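Local coordinates for polymerase X (Deinococcus radiodurans, PDB 2W9M), which is a family X DNA polymerase that probably extends DNA from deoxyribonucleoside triphosphates, and carries a zinc-binding PHP domain, at residues Val324-His332 with Asn545-Leu553; Glu480-Asn491 with Trp505-Asp516. One frame throughout, in Å; residues are numbered along the deposited sequence.

Contact 1. Residues Val324-His332 with Asn545-Leu553. With ZN (zinc ion), chain D.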
loop_
_atom_site.group_PDB
_atom_site.type_symbol
_atom_site.label_atom_id
_atom_site.label_comp_id
_atom_site.label_asym_id
_atom_site.label_seq_id
_atom_site.Cartn_x
_atom_site.Cartn_y
_atom_site.Cartn_z
ATOM N N VAL A 324 -11.301 3.009 -10.169
ATOM C CA VAL A 324 -10.609 1.744 -10.402
ATOM C C VAL A 324 -10.865 1.239 -11.822
ATOM O O VAL A 324 -10.006 0.593 -12.429
ATOM C CB VAL A 324 -11.020 0.668 -9.366
ATOM C CG1 VAL A 324 -10.430 -0.682 -9.729
ATOM C CG2 VAL A 324 -10.570 1.076 -7.976
ATOM N N GLY A 325 -12.041 1.554 -12.356
ATOM C CA GLY A 325 -12.406 1.141 -13.700
ATOM C C GLY A 325 -11.669 1.885 -14.802
ATOM O O GLY A 325 -11.632 1.426 -15.942
ATOM N N ASP A 326 -11.084 3.033 -14.466
ATOM C CA ASP A 326 -10.332 3.835 -15.429
ATOM C C ASP A 326 -8.901 3.336 -15.582
ATOM O O ASP A 326 -8.135 3.853 -16.392
ATOM C CB ASP A 326 -10.300 5.300 -14.998
ATOM C CG ASP A 326 -11.651 5.968 -15.111
ATOM O OD1 ASP A 326 -12.320 5.784 -16.150
ATOM O OD2 ASP A 326 -12.041 6.680 -14.160
ATOM N N LEU A 327 -8.538 2.337 -14.789
ATOM C CA LEU A 327 -7.183 1.814 -14.811
ATOM C C LEU A 327 -7.067 0.657 -15.798
ATOM O O LEU A 327 -7.169 -0.507 -15.420
ATOM C CB LEU A 327 -6.764 1.370 -13.409
ATOM C CG LEU A 327 -6.174 2.415 -12.453
ATOM C CD1 LEU A 327 -6.768 3.802 -12.659
ATOM C CD2 LEU A 327 -6.353 1.954 -11.016
ATOM N N ARG A 328 -6.860 0.987 -17.065
ATOM C CA ARG A 328 -6.710 -0.032 -18.097
ATOM C C ARG A 328 -5.413 -0.811 -17.912
ATOM O O ARG A 328 -5.392 -2.036 -18.019
ATOM C CB ARG A 328 -6.752 0.602 -19.487
ATOM C CG ARG A 328 -8.080 1.263 -19.831
ATOM C CD ARG A 328 -8.135 1.618 -21.307
ATOM N NE ARG A 328 -9.372 2.302 -21.679
ATOM C CZ ARG A 328 -9.603 2.827 -22.881
ATOM N NH1 ARG A 328 -8.678 2.746 -23.832
ATOM N NH2 ARG A 328 -10.757 3.434 -23.134
ATOM N N GLY A 329 -4.331 -0.097 -17.629
ATOM C CA GLY A 329 -3.034 -0.724 -17.470
ATOM C C GLY A 329 -2.642 -0.896 -16.019
ATOM O O GLY A 329 -2.584 0.079 -15.268
ATOM N N MET A 330 -2.376 -2.138 -15.625
ATOM C CA MET A 330 -1.940 -2.439 -14.262
ATOM C C MET A 330 -0.435 -2.687 -14.210
ATOM O O MET A 330 0.021 -3.827 -14.293
ATOM C CB MET A 330 -2.702 -3.644 -13.710
ATOM C CG MET A 330 -4.195 -3.399 -13.532
ATOM S SD MET A 330 -4.611 -2.586 -11.974
ATOM C CE MET A 330 -3.920 -0.951 -12.224
ATOM N N ILE A 331 0.336 -1.614 -14.072
ATOM C CA ILE A 331 1.788 -1.727 -14.159
ATOM C C ILE A 331 2.455 -1.794 -12.790
ATOM O O ILE A 331 1.813 -1.573 -11.758
ATOM C CB ILE A 331 2.410 -0.582 -14.989
ATOM C CG1 ILE A 331 2.256 0.756 -14.263
ATOM C CG2 ILE A 331 1.792 -0.540 -16.385
ATOM C CD1 ILE A 331 2.920 1.921 -14.984
ATOM N N HIS A 332 3.748 -2.103 -12.804
ATOM C CA HIS A 332 4.523 -2.305 -11.588
ATOM C C HIS A 332 3.937 -3.428 -10.728
ATOM O O HIS A 332 3.425 -3.195 -9.640
ATOM C CB HIS A 332 4.646 -0.996 -10.800
ATOM C CG HIS A 332 5.587 -1.080 -9.645
ATOM N ND1 HIS A 332 5.645 -0.114 -8.658
ATOM C CD2 HIS A 332 6.495 -2.019 -9.300
ATOM C CE1 HIS A 332 6.555 -0.453 -7.769
ATOM N NE2 HIS A 332 7.090 -1.608 -8.132
ATOM N N ASN A 545 -2.160 5.229 -16.350
ATOM C CA ASN A 545 -2.821 3.925 -16.329
ATOM C C ASN A 545 -4.117 3.900 -17.134
ATOM O O ASN A 545 -4.613 2.828 -17.480
ATOM C CB ASN A 545 -3.125 3.483 -14.893
ATOM C CG ASN A 545 -1.906 3.500 -14.004
ATOM O OD1 ASN A 545 -1.454 4.560 -13.575
ATOM N ND2 ASN A 545 -1.369 2.323 -13.714
ATOM N N SER A 546 -4.671 5.076 -17.413
ATOM C CA SER A 546 -5.954 5.174 -18.106
ATOM C C SER A 546 -5.795 4.960 -19.609
ATOM O O SER A 546 -6.778 4.853 -20.340
ATOM C CB SER A 546 -6.611 6.528 -17.830
ATOM O OG SER A 546 -5.936 7.575 -18.511
ATOM N N LEU A 547 -4.546 4.906 -20.059
ATOM C CA LEU A 547 -4.229 4.660 -21.458
ATOM C C LEU A 547 -4.289 3.171 -21.761
ATOM O O LEU A 547 -3.905 2.348 -20.930
ATOM C CB LEU A 547 -2.824 5.175 -21.780
ATOM C CG LEU A 547 -2.547 6.669 -21.606
ATOM C CD1 LEU A 547 -1.099 6.999 -21.975
ATOM C CD2 LEU A 547 -3.519 7.492 -22.438
ATOM N N GLY A 548 -4.773 2.828 -22.952
ATOM C CA GLY A 548 -4.760 1.449 -23.409
ATOM C C GLY A 548 -3.333 1.018 -23.684
ATOM O O GLY A 548 -2.422 1.842 -23.650
ATOM N N ARG A 549 -3.134 -0.266 -23.963
ATOM C CA ARG A 549 -1.786 -0.806 -24.121
ATOM C C ARG A 549 -0.981 -0.064 -25.185
ATOM O O ARG A 549 0.100 0.448 -24.907
ATOM C CB ARG A 549 -1.831 -2.299 -24.432
ATOM C CG ARG A 549 -0.458 -2.942 -24.516
ATOM C CD ARG A 549 -0.532 -4.392 -24.985
ATOM N NE ARG A 549 0.784 -5.021 -24.936
ATOM C CZ ARG A 549 1.737 -4.838 -25.845
ATOM N NH1 ARG A 549 1.520 -4.048 -26.891
ATOM N NH2 ARG A 549 2.910 -5.444 -25.710
ATOM N N ALA A 550 -1.516 -0.001 -26.399
ATOM C CA ALA A 550 -0.818 0.654 -27.502
ATOM C C ALA A 550 -0.619 2.150 -27.247
ATOM O O ALA A 550 0.415 2.712 -27.608
ATOM C CB ALA A 550 -1.558 0.425 -28.812
ATOM N N GLU A 551 -1.613 2.789 -26.634
ATOM C CA GLU A 551 -1.501 4.196 -26.248
ATOM C C GLU A 551 -0.379 4.383 -25.231
ATOM O O GLU A 551 0.292 5.412 -25.213
ATOM C CB GLU A 551 -2.815 4.703 -25.650
ATOM C CG GLU A 551 -3.994 4.728 -26.613
ATOM C CD GLU A 551 -5.323 4.960 -25.902
ATOM O OE1 GLU A 551 -5.313 5.165 -24.668
ATOM O OE2 GLU A 551 -6.376 4.935 -26.575
ATOM N N PHE A 552 -0.184 3.380 -24.381
ATOM C CA PHE A 552 0.844 3.441 -23.351
ATOM C C PHE A 552 2.229 3.331 -23.964
ATOM O O PHE A 552 3.141 4.065 -23.590
ATOM C CB PHE A 552 0.641 2.335 -22.312
ATOM C CG PHE A 552 1.719 2.283 -21.262
ATOM C CD1 PHE A 552 1.802 3.263 -20.285
ATOM C CD2 PHE A 552 2.644 1.254 -21.250
ATOM C CE1 PHE A 552 2.793 3.216 -19.322
ATOM C CE2 PHE A 552 3.634 1.201 -20.287
ATOM C CZ PHE A 552 3.709 2.182 -19.325
ATOM N N LEU A 553 2.382 2.413 -24.912
ATOM C CA LEU A 553 3.687 2.151 -25.503
ATOM C C LEU A 553 4.246 3.350 -26.267
ATOM O O LEU A 553 5.463 3.530 -26.333
ATOM C CB LEU A 553 3.642 0.910 -26.393
ATOM C CG LEU A 553 3.654 -0.417 -25.630
ATOM C CD1 LEU A 553 3.687 -1.591 -26.587
ATOM C CD2 LEU A 553 4.839 -0.474 -24.683
HETATM ZN ZN ZN D . 7.815 -2.927 -6.438
#
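Asn545 ND2 faces two acceptors. Across the contact it donates to Gly329 O at 3.0 Å, a nearly straight bond that lies in the amide plane of Asn545. The other is probably Asn514 OD1. In return, Gly329 N donates to Asn545 O at 2.9 Å, with an N-H...O angle of 175°. Gly329 is thus held through both its N and its O by one residue. The Asn545 CG lies beside its own backbone N (chi1 -54°), which turns the amide toward the Gly329 carbonyl. Leu327 runs alongside it, with CG 4.0 Å from Asn545 CB. Ser546 CA makes a CH...O contact with Asp326 O at 3.1 Å.

The extended Arg328 chain runs past Ser546 O, CD lying 3.6 Å from it. Its NH1 stops 4.2 Å from Glu551 OE2, too far for a salt bridge. Glu551 OE1 accepts the N-H of Gly548, the N-cap residue, from above the carboxylate plane. Ile331 CD1 loosely meets Phe552 CZ at 4.4 Å.

Strand 329-333 is the first of the parallel PHP sheet, and the chain there leads to the zinc ligand His332. Paired donors and acceptors therefore fix this buried edge backbone, while the exposed Arg328-Glu551 attraction is probably weak.

Contact 2. Residues Glu480-Asn491 with Trp505-Asp516; sequences EANGTVVEINAN and WRERLKFAINTD. With ZN (zinc ion), chain D.
Strands 485-489 and 511-514 run parallel, Val486 beside Phe511 and Glu487 beside Ala512. Val486 N donates to Lys510 O at 3.2 Å, Ala512 N to Val486 O, and Ile488 N to Ala512 O. The bond from Asn514 N to Ile488 O is weak, but Ala490 N reaches Asn514 O at 2.6 Å. A water joins Thr484 O to Lys510 N where the strands begin.

Side-chain polar bonds gather toward the zinc. Asn514 ND2 donates to the anti lone pair of Glu487 OE1 at 2.7 Å, the carboxylate and amide planes standing 80° apart. Asn489 ND2 is shared between Glu487 OE2, met from above the carboxylate plane, and Asp516 OD2 at 3.2 Å. Asn489 OD1 accepts from Asn491 N, an Asx turn, so both ends of the amide are held. Asp516 OD1 binds the zinc ion at 2.4 Å. An alanine in place of Asn489 takes away the amide between the Glu487 and Asp516 carboxylates, and would probably leave Asp516 OD2 without this donor's restraint and freer to turn at the metal.

The one salt bridge lies at the other end. Glu480 OE1 meets Arg508 NH1 at 2.8 Å, and Trp505 CZ3 sits over the centre of the guanidinium.

Apolar packing covers the face bearing Val486, Ile488 and Phe511. The Val486 CG1 branch, set between backbone N and carbonyl carbon (chi1 40°), touches Leu509 CD1 at 3.5 Å and also Phe511 CD2. Val485, pointing toward strand 511-514, puts CG2 3.7 Å from Ala512 CB.

The two strands and helix 499-505 form a beta-alpha-beta unit. Strand 511-514 is the last of the seven parallel strands of the PHP domain, a distorted beta-alpha barrel. Leu509 packs on helix 472-482, and Val485 and Lys510 on Phe555 of helix 549-561.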
loop_
_atom_site.group_PDB
_atom_site.type_symbol
_atom_site.label_atom_id
_atom_site.label_comp_id
_atom_site.label_asym_id
_atom_site.label_seq_id
_atom_site.Cartn_x
_atom_site.Cartn_y
_atom_site.Cartn_z
ATOM N N GLU A 480 9.356 16.675 -13.279
ATOM C CA GLU A 480 8.651 17.548 -14.206
ATOM C C GLU A 480 9.545 17.910 -15.386
ATOM O O GLU A 480 9.105 17.900 -16.536
ATOM C CB GLU A 480 8.187 18.817 -13.489
ATOM C CG GLU A 480 7.433 19.790 -14.379
ATOM C CD GLU A 480 7.133 21.107 -13.684
ATOM O OE1 GLU A 480 7.889 21.478 -12.760
ATOM O OE2 GLU A 480 6.142 21.770 -14.064
ATOM N N ALA A 481 10.805 18.216 -15.090
ATOM C CA ALA A 481 11.765 18.650 -16.101
ATOM C C ALA A 481 12.127 17.531 -17.072
ATOM O O ALA A 481 12.526 17.789 -18.206
ATOM C CB ALA A 481 13.026 19.201 -15.440
ATOM N N ASN A 482 11.996 16.289 -16.623
ATOM C CA ASN A 482 12.314 15.153 -17.476
ATOM C C ASN A 482 11.066 14.425 -17.962
ATOM O O ASN A 482 11.153 13.425 -18.666
ATOM C CB ASN A 482 13.244 14.179 -16.756
ATOM C CG ASN A 482 14.048 13.327 -17.719
ATOM O OD1 ASN A 482 14.526 13.818 -18.742
ATOM N ND2 ASN A 482 14.209 12.047 -17.394
ATOM N N GLY A 483 9.903 14.938 -17.586
ATOM C CA GLY A 483 8.649 14.328 -17.983
ATOM C C GLY A 483 8.481 12.915 -17.451
ATOM O O GLY A 483 7.700 12.133 -17.990
ATOM N N THR A 484 9.211 12.578 -16.394
ATOM C CA THR A 484 9.037 11.274 -15.773
ATOM C C THR A 484 7.820 11.257 -14.848
ATOM O O THR A 484 7.643 12.157 -14.024
ATOM C CB THR A 484 10.315 10.806 -15.045
ATOM O OG1 THR A 484 9.962 10.181 -13.805
ATOM C CG2 THR A 484 11.229 11.969 -14.780
ATOM N N VAL A 485 6.967 10.248 -15.014
ATOM C CA VAL A 485 5.737 10.155 -14.230
ATOM C C VAL A 485 6.003 9.622 -12.829
ATOM O O VAL A 485 6.836 8.742 -12.642
ATOM C CB VAL A 485 4.637 9.338 -14.959
ATOM C CG1 VAL A 485 5.172 8.739 -16.236
ATOM C CG2 VAL A 485 4.045 8.278 -14.048
ATOM N N VAL A 486 5.312 10.187 -11.844
ATOM C CA VAL A 486 5.535 9.827 -10.452
ATOM C C VAL A 486 4.436 8.891 -9.961
ATOM O O VAL A 486 3.257 9.082 -10.265
ATOM C CB VAL A 486 5.662 11.080 -9.550
ATOM C CG1 VAL A 486 4.677 12.136 -9.968
ATOM C CG2 VAL A 486 5.472 10.715 -8.084
ATOM N N GLU A 487 4.831 7.865 -9.216
ATOM C CA GLU A 487 3.909 6.809 -8.827
ATOM C C GLU A 487 3.142 7.148 -7.558
ATOM O O GLU A 487 3.696 7.696 -6.607
ATOM C CB GLU A 487 4.670 5.492 -8.648
ATOM C CG GLU A 487 3.904 4.388 -7.924
ATOM C CD GLU A 487 4.661 3.063 -7.918
ATOM O OE1 GLU A 487 4.677 2.388 -8.970
ATOM O OE2 GLU A 487 5.240 2.695 -6.869
ATOM N N ILE A 488 1.854 6.835 -7.563
ATOM C CA ILE A 488 1.067 6.805 -6.345
ATOM C C ILE A 488 0.857 5.335 -6.020
ATOM O O ILE A 488 -0.033 4.685 -6.566
ATOM C CB ILE A 488 -0.288 7.511 -6.513
ATOM C CG1 ILE A 488 -0.083 9.004 -6.785
ATOM C CG2 ILE A 488 -1.152 7.307 -5.278
ATOM C CD1 ILE A 488 -1.368 9.744 -7.080
ATOM N N ASN A 489 1.708 4.807 -5.148
ATOM C CA ASN A 489 1.715 3.384 -4.856
ATOM C C ASN A 489 0.468 2.999 -4.081
ATOM O O ASN A 489 0.256 3.452 -2.956
ATOM C CB ASN A 489 2.988 3.006 -4.095
ATOM C CG ASN A 489 3.263 1.519 -4.119
ATOM O OD1 ASN A 489 2.508 0.729 -3.558
ATOM N ND2 ASN A 489 4.352 1.131 -4.769
ATOM N N ALA A 490 -0.360 2.169 -4.701
ATOM C CA ALA A 490 -1.658 1.809 -4.143
ATOM C C ALA A 490 -1.594 0.817 -2.980
ATOM O O ALA A 490 -2.588 0.623 -2.284
ATOM C CB ALA A 490 -2.582 1.286 -5.241
ATOM N N ASN A 491 -0.443 0.182 -2.769
ATOM C CA ASN A 491 -0.303 -0.732 -1.635
ATOM C C ASN A 491 -0.622 0.000 -0.335
ATOM O O ASN A 491 -0.039 1.044 -0.053
ATOM C CB ASN A 491 1.095 -1.359 -1.586
ATOM C CG ASN A 491 1.257 -2.350 -0.439
ATOM O OD1 ASN A 491 1.421 -1.965 0.720
ATOM N ND2 ASN A 491 1.221 -3.634 -0.762
ATOM N N TRP A 505 0.914 19.189 -6.633
ATOM C CA TRP A 505 1.619 19.042 -7.907
ATOM C C TRP A 505 0.727 18.571 -9.054
ATOM O O TRP A 505 1.223 18.281 -10.145
ATOM C CB TRP A 505 2.797 18.070 -7.756
ATOM C CG TRP A 505 3.999 18.658 -7.085
ATOM C CD1 TRP A 505 4.221 18.772 -5.744
ATOM C CD2 TRP A 505 5.156 19.209 -7.730
ATOM N NE1 TRP A 505 5.443 19.362 -5.511
ATOM C CE2 TRP A 505 6.038 19.640 -6.718
ATOM C CE3 TRP A 505 5.534 19.379 -9.068
ATOM C CZ2 TRP A 505 7.268 20.232 -6.997
ATOM C CZ3 TRP A 505 6.755 19.964 -9.347
ATOM C CH2 TRP A 505 7.608 20.384 -8.317
ATOM N N ARG A 506 -0.579 18.502 -8.812
ATOM C CA ARG A 506 -1.515 17.959 -9.798
ATOM C C ARG A 506 -1.488 18.663 -11.152
ATOM O O ARG A 506 -1.905 18.091 -12.159
ATOM C CB ARG A 506 -2.949 17.925 -9.254
ATOM C CG ARG A 506 -3.377 19.151 -8.461
ATOM C CD ARG A 506 -4.895 19.205 -8.358
ATOM N NE ARG A 506 -5.468 19.989 -9.447
ATOM C CZ ARG A 506 -6.589 19.679 -10.089
ATOM N NH1 ARG A 506 -7.256 18.582 -9.763
ATOM N NH2 ARG A 506 -7.035 20.458 -11.066
ATOM N N GLU A 507 -1.003 19.899 -11.176
ATOM C CA GLU A 507 -0.961 20.681 -12.406
ATOM C C GLU A 507 0.326 20.435 -13.179
ATOM O O GLU A 507 0.419 20.770 -14.359
ATOM C CB GLU A 507 -1.066 22.174 -12.090
ATOM C CG GLU A 507 -2.256 22.563 -11.229
ATOM C CD GLU A 507 -3.519 22.774 -12.037
ATOM O OE1 GLU A 507 -3.767 21.985 -12.973
ATOM O OE2 GLU A 507 -4.265 23.732 -11.735
ATOM N N ARG A 508 1.318 19.845 -12.516
ATOM C CA ARG A 508 2.668 19.794 -13.070
ATOM C C ARG A 508 3.193 18.388 -13.379
ATOM O O ARG A 508 4.206 18.234 -14.057
ATOM C CB ARG A 508 3.642 20.534 -12.148
ATOM C CG ARG A 508 3.211 21.966 -11.838
ATOM C CD ARG A 508 4.410 22.890 -11.691
ATOM N NE ARG A 508 4.915 22.944 -10.323
ATOM C CZ ARG A 508 6.169 23.254 -10.006
ATOM N NH1 ARG A 508 7.050 23.517 -10.963
ATOM N NH2 ARG A 508 6.546 23.288 -8.733
ATOM N N LEU A 509 2.508 17.364 -12.890
ATOM C CA LEU A 509 2.974 15.997 -13.098
ATOM C C LEU A 509 1.892 15.103 -13.686
ATOM O O LEU A 509 0.696 15.362 -13.529
ATOM C CB LEU A 509 3.467 15.388 -11.782
ATOM C CG LEU A 509 4.568 16.138 -11.033
ATOM C CD1 LEU A 509 4.703 15.607 -9.611
ATOM C CD2 LEU A 509 5.880 16.028 -11.781
ATOM N N LYS A 510 2.328 14.055 -14.378
ATOM C CA LYS A 510 1.456 12.939 -14.695
ATOM C C LYS A 510 1.718 11.870 -13.649
ATOM O O LYS A 510 2.853 11.671 -13.231
ATOM C CB LYS A 510 1.744 12.399 -16.094
ATOM C CG LYS A 510 1.172 13.251 -17.211
ATOM C CD LYS A 510 0.934 12.428 -18.468
ATOM C CE LYS A 510 -0.407 11.706 -18.421
ATOM N NZ LYS A 510 -0.556 10.857 -17.205
ATOM N N PHE A 511 0.673 11.186 -13.213
ATOM C CA PHE A 511 0.830 10.198 -12.157
ATOM C C PHE A 511 0.532 8.794 -12.655
ATOM O O PHE A 511 -0.069 8.607 -13.714
ATOM C CB PHE A 511 -0.075 10.533 -10.973
ATOM C CG PHE A 511 0.179 11.888 -10.388
ATOM C CD1 PHE A 511 -0.458 13.004 -10.899
ATOM C CD2 PHE A 511 1.065 12.049 -9.335
ATOM C CE1 PHE A 511 -0.222 14.256 -10.369
ATOM C CE2 PHE A 511 1.303 13.294 -8.799
ATOM C CZ PHE A 511 0.656 14.402 -9.317
ATOM N N ALA A 512 0.963 7.808 -11.878
ATOM C CA ALA A 512 0.626 6.425 -12.149
ATOM C C ALA A 512 0.125 5.761 -10.865
ATOM O O ALA A 512 0.849 5.697 -9.869
ATOM C CB ALA A 512 1.842 5.688 -12.704
ATOM N N ILE A 513 -1.115 5.286 -10.882
ATOM C CA ILE A 513 -1.658 4.562 -9.740
ATOM C C ILE A 513 -1.316 3.082 -9.867
ATOM O O ILE A 513 -1.987 2.339 -10.579
ATOM C CB ILE A 513 -3.181 4.752 -9.611
ATOM C CG1 ILE A 513 -3.529 6.240 -9.600
ATOM C CG2 ILE A 513 -3.700 4.100 -8.340
ATOM C CD1 ILE A 513 -5.023 6.521 -9.622
ATOM N N ASN A 514 -0.259 2.669 -9.174
ATOM C CA ASN A 514 0.278 1.314 -9.296
ATOM C C ASN A 514 0.115 0.509 -8.010
ATOM O O ASN A 514 0.393 1.006 -6.920
ATOM C CB ASN A 514 1.759 1.366 -9.681
ATOM C CG ASN A 514 2.001 2.107 -10.997
ATOM O OD1 ASN A 514 1.067 2.381 -11.756
ATOM N ND2 ASN A 514 3.263 2.432 -11.269
ATOM N N THR A 515 -0.320 -0.738 -8.146
ATOM C CA THR A 515 -0.617 -1.584 -6.995
ATOM C C THR A 515 0.636 -2.172 -6.338
ATOM O O THR A 515 0.637 -2.470 -5.139
ATOM C CB THR A 515 -1.540 -2.742 -7.398
ATOM O OG1 THR A 515 -0.906 -3.519 -8.425
ATOM C CG2 THR A 515 -2.861 -2.214 -7.920
ATOM N N ASP A 516 1.699 -2.342 -7.121
ATOM C CA ASP A 516 2.906 -3.003 -6.636
ATOM C C ASP A 516 2.571 -4.405 -6.131
ATOM O O ASP A 516 3.152 -4.882 -5.155
ATOM C CB ASP A 516 3.560 -2.177 -5.524
ATOM C CG ASP A 516 5.033 -2.500 -5.347
ATOM O OD1 ASP A 516 5.513 -3.450 -5.995
ATOM O OD2 ASP A 516 5.713 -1.807 -4.559
HETATM ZN ZN ZN D . 7.815 -2.927 -6.438
HETATM O O HOH W 1 5.526 13.802 -14.969
HETATM O O HOH W 2 -0.328 -4.722 -3.130
#

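How the contacts relate
Contacts 1 and 2 meet at several polar points, their centres about 13 Å apart. Asn545 ties strand 329-333, through Gly329, to strand 511-514, through a probable hydrogen bond of 3.1 Å from its ND2 to Asn514 OD1. Asn545 OD1 also lies 2.8 Å from Ile513 N. This link is some way from the metal. Near the zinc, His332 ND1 lies 2.7 Å from Glu487 OE1, another probable hydrogen bond, so contact 2 supplies a second-shell partner to a zinc ligand of contact 1. Each contact gives one ligand to the same zinc ion, His332 NE2 and Asp516 OD1; His334 and Glu401 complete the site. Strands 329-333 and 511-514 are the first and last of one parallel sheet.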